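Local coordinates for protein vascular endothelial cadherin (Gallus gallus, PDB 3PPE) that mediates calcium-dependent, homophilic cell-cell adhesion and probably contributes to the cohesion and organisation of endothelial junctions, at residues A[62-67]-A[97-102]. Residues are numbered along the deposited sequence; the frame is centred on the assembly and turned at random.
With CA (calcium ion), chain E; CA (calcium ion), chain C; CA (calcium ion), chain D.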
loop_
_atom_site.group_PDB
_atom_site.type_symbol
_atom_site.label_atom_id
_atom_site.label_comp_id
_atom_site.label_asym_id
_atom_site.label_seq_id
_atom_site.Cartn_x
_atom_site.Cartn_y
_atom_site.Cartn_z
ATOM N N ASP A 62 5.198 -11.273 10.506
ATOM C CA ASP A 62 5.203 -12.656 10.078
ATOM C C ASP A 62 3.777 -13.125 10.124
ATOM O O ASP A 62 3.230 -13.281 11.202
ATOM C CB ASP A 62 6.059 -13.465 11.053
ATOM C CG ASP A 62 6.148 -14.946 10.689
ATOM O OD1 ASP A 62 5.626 -15.385 9.633
ATOM O OD2 ASP A 62 6.760 -15.661 11.486
ATOM N N ARG A 63 3.159 -13.337 8.964
ATOM C CA ARG A 63 1.777 -13.859 8.919
ATOM C C ARG A 63 1.619 -15.188 9.685
ATOM O O ARG A 63 0.559 -15.470 10.258
ATOM C CB ARG A 63 1.298 -14.014 7.464
ATOM C CG ARG A 63 -0.203 -14.200 7.309
ATOM C CD ARG A 63 -0.496 -15.005 6.032
ATOM N NE ARG A 63 0.019 -16.391 6.167
ATOM C CZ ARG A 63 -0.659 -17.372 6.773
ATOM N NH1 ARG A 63 -1.843 -17.132 7.285
ATOM N NH2 ARG A 63 -0.127 -18.578 6.919
ATOM N N GLU A 64 2.671 -15.982 9.724
ATOM C CA GLU A 64 2.598 -17.274 10.412
ATOM C C GLU A 64 2.600 -17.150 11.945
ATOM O O GLU A 64 2.260 -18.098 12.641
ATOM C CB GLU A 64 3.715 -18.217 9.939
ATOM C CG GLU A 64 3.441 -18.846 8.566
ATOM C CD GLU A 64 3.575 -17.900 7.400
ATOM O OE1 GLU A 64 4.628 -17.227 7.239
ATOM O OE2 GLU A 64 2.626 -17.834 6.589
ATOM N N LYS A 65 2.959 -15.968 12.455
ATOM C CA LYS A 65 2.820 -15.644 13.886
ATOM C C LYS A 65 1.440 -15.035 14.168
ATOM O O LYS A 65 0.723 -15.469 15.077
ATOM C CB LYS A 65 3.841 -14.570 14.199
ATOM C CG LYS A 65 4.757 -14.838 15.355
ATOM C CD LYS A 65 5.858 -15.828 14.932
ATOM C CE LYS A 65 7.159 -15.561 15.699
ATOM N NZ LYS A 65 7.826 -16.849 16.063
ATOM N N LYS A 66 1.069 -14.000 13.391
ATOM C CA LYS A 66 -0.264 -13.379 13.526
ATOM C C LYS A 66 -0.725 -12.902 12.174
ATOM O O LYS A 66 0.004 -12.196 11.496
ATOM C CB LYS A 66 -0.217 -12.211 14.509
ATOM C CG LYS A 66 -1.618 -11.648 14.824
ATOM C CD LYS A 66 -1.609 -10.932 16.157
ATOM C CE LYS A 66 -2.892 -10.127 16.338
ATOM N NZ LYS A 66 -4.112 -10.980 16.472
ATOM N N ALA A 67 -1.907 -13.301 11.751
ATOM C CA ALA A 67 -2.278 -13.110 10.344
ATOM C C ALA A 67 -3.128 -11.861 10.105
ATOM O O ALA A 67 -3.322 -11.422 8.954
ATOM C CB ALA A 67 -2.982 -14.346 9.832
ATOM N N ILE A 97 3.379 -14.265 2.040
ATOM C CA ILE A 97 4.340 -14.635 1.029
ATOM C C ILE A 97 4.644 -16.132 1.179
ATOM O O ILE A 97 4.431 -16.728 2.252
ATOM C CB ILE A 97 5.668 -13.762 1.066
ATOM C CG1 ILE A 97 6.539 -14.042 2.295
ATOM C CG2 ILE A 97 5.326 -12.214 0.887
ATOM C CD1 ILE A 97 8.037 -13.609 2.107
ATOM N N ASN A 98 5.132 -16.735 0.109
ATOM C CA ASN A 98 5.545 -18.127 0.172
ATOM C C ASN A 98 6.915 -18.258 0.849
ATOM O O ASN A 98 7.947 -18.211 0.211
ATOM C CB ASN A 98 5.545 -18.782 -1.220
ATOM C CG ASN A 98 5.580 -20.297 -1.106
ATOM O OD1 ASN A 98 4.911 -20.862 -0.224
ATOM N ND2 ASN A 98 6.377 -20.949 -1.905
ATOM N N ASP A 99 6.927 -18.399 2.166
ATOM C CA ASP A 99 8.188 -18.467 2.883
ATOM C C ASP A 99 8.347 -19.718 3.758
ATOM O O ASP A 99 9.258 -19.798 4.556
ATOM C CB ASP A 99 8.457 -17.164 3.666
ATOM C CG ASP A 99 7.378 -16.814 4.694
ATOM O OD1 ASP A 99 6.194 -17.243 4.597
ATOM O OD2 ASP A 99 7.726 -16.038 5.646
ATOM N N ASN A 100 7.441 -20.691 3.588
ATOM C CA ASN A 100 7.525 -21.961 4.275
ATOM C C ASN A 100 7.479 -23.127 3.302
ATOM O O ASN A 100 6.730 -23.126 2.303
ATOM C CB ASN A 100 6.423 -22.115 5.354
ATOM C CG ASN A 100 6.540 -21.072 6.468
ATOM O OD1 ASN A 100 6.031 -19.960 6.336
ATOM N ND2 ASN A 100 7.245 -21.403 7.540
ATOM N N ALA A 101 8.288 -24.129 3.586
ATOM C CA ALA A 101 8.247 -25.370 2.798
ATOM C C ALA A 101 7.354 -26.387 3.554
ATOM O O ALA A 101 7.104 -26.241 4.762
ATOM C CB ALA A 101 9.666 -25.909 2.579
ATOM N N PRO A 102 6.805 -27.379 2.845
ATOM C CA PRO A 102 6.066 -28.434 3.578
ATOM C C PRO A 102 7.010 -29.239 4.443
ATOM O O PRO A 102 8.185 -29.515 4.033
ATOM C CB PRO A 102 5.462 -29.300 2.453
ATOM C CG PRO A 102 5.537 -28.371 1.204
ATOM C CD PRO A 102 6.814 -27.621 1.391
HETATM CA CA CA E . 3.967 -17.096 4.583
HETATM CA CA CA C . 6.379 -15.749 7.523
HETATM CA CA CA D . 4.793 -22.842 1.091
HETATM O O HOH W 1 7.606 -17.779 8.185
#
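The carboxylate of Glu64 has the amide end of Asn100 over one face, the two planes 72° apart, while its oxygen edges are taken up by two calcium ions and an arginine. OE1 of Glu64 bridges the metals, 2.3 Å from the calcium of chain C and 2.7 Å from that of chain E, and OE2 completes a two-oxygen grip on the latter at 2.5 Å. The anti lone pair of OE2 receives NH2 of Arg63 at 2.9 Å, a salt bridge that should steady the carboxylate's rotation.

From the other loop, Asp99 spans the same ions with one oxygen each, OD1 at 2.2 Å from the calcium of chain E and OD2 at 2.3 Å from that of chain C. Its CG lies between the backbone N and carbonyl carbon (chi1 59°), which points the carboxylate across at Glu64. OD1 of Asp99 and OE1 of Glu64 approach to 3.1 Å, and the shared calcium presumably offsets the repulsion. Ile97 adds its backbone O to the calcium of chain E.

Asp62 OD1 both binds the calcium of chain C and accepts a hydrogen bond from the backbone N of Glu64 at 3.0 Å, closing an Asx turn through which one calcium ligand is likely to orient the next. Glu11 contributes to both of these sites, Glu12 to that of chain C, and Asp96 and Asp132 to that of chain E. Asn98 OD1 and Asn100 O reach a third calcium, bound also by the second domain. These loops carry the DRE and DxNDN sequences of classical cadherins, whose three-calcium linker rigidifies the EC1-EC2 junction.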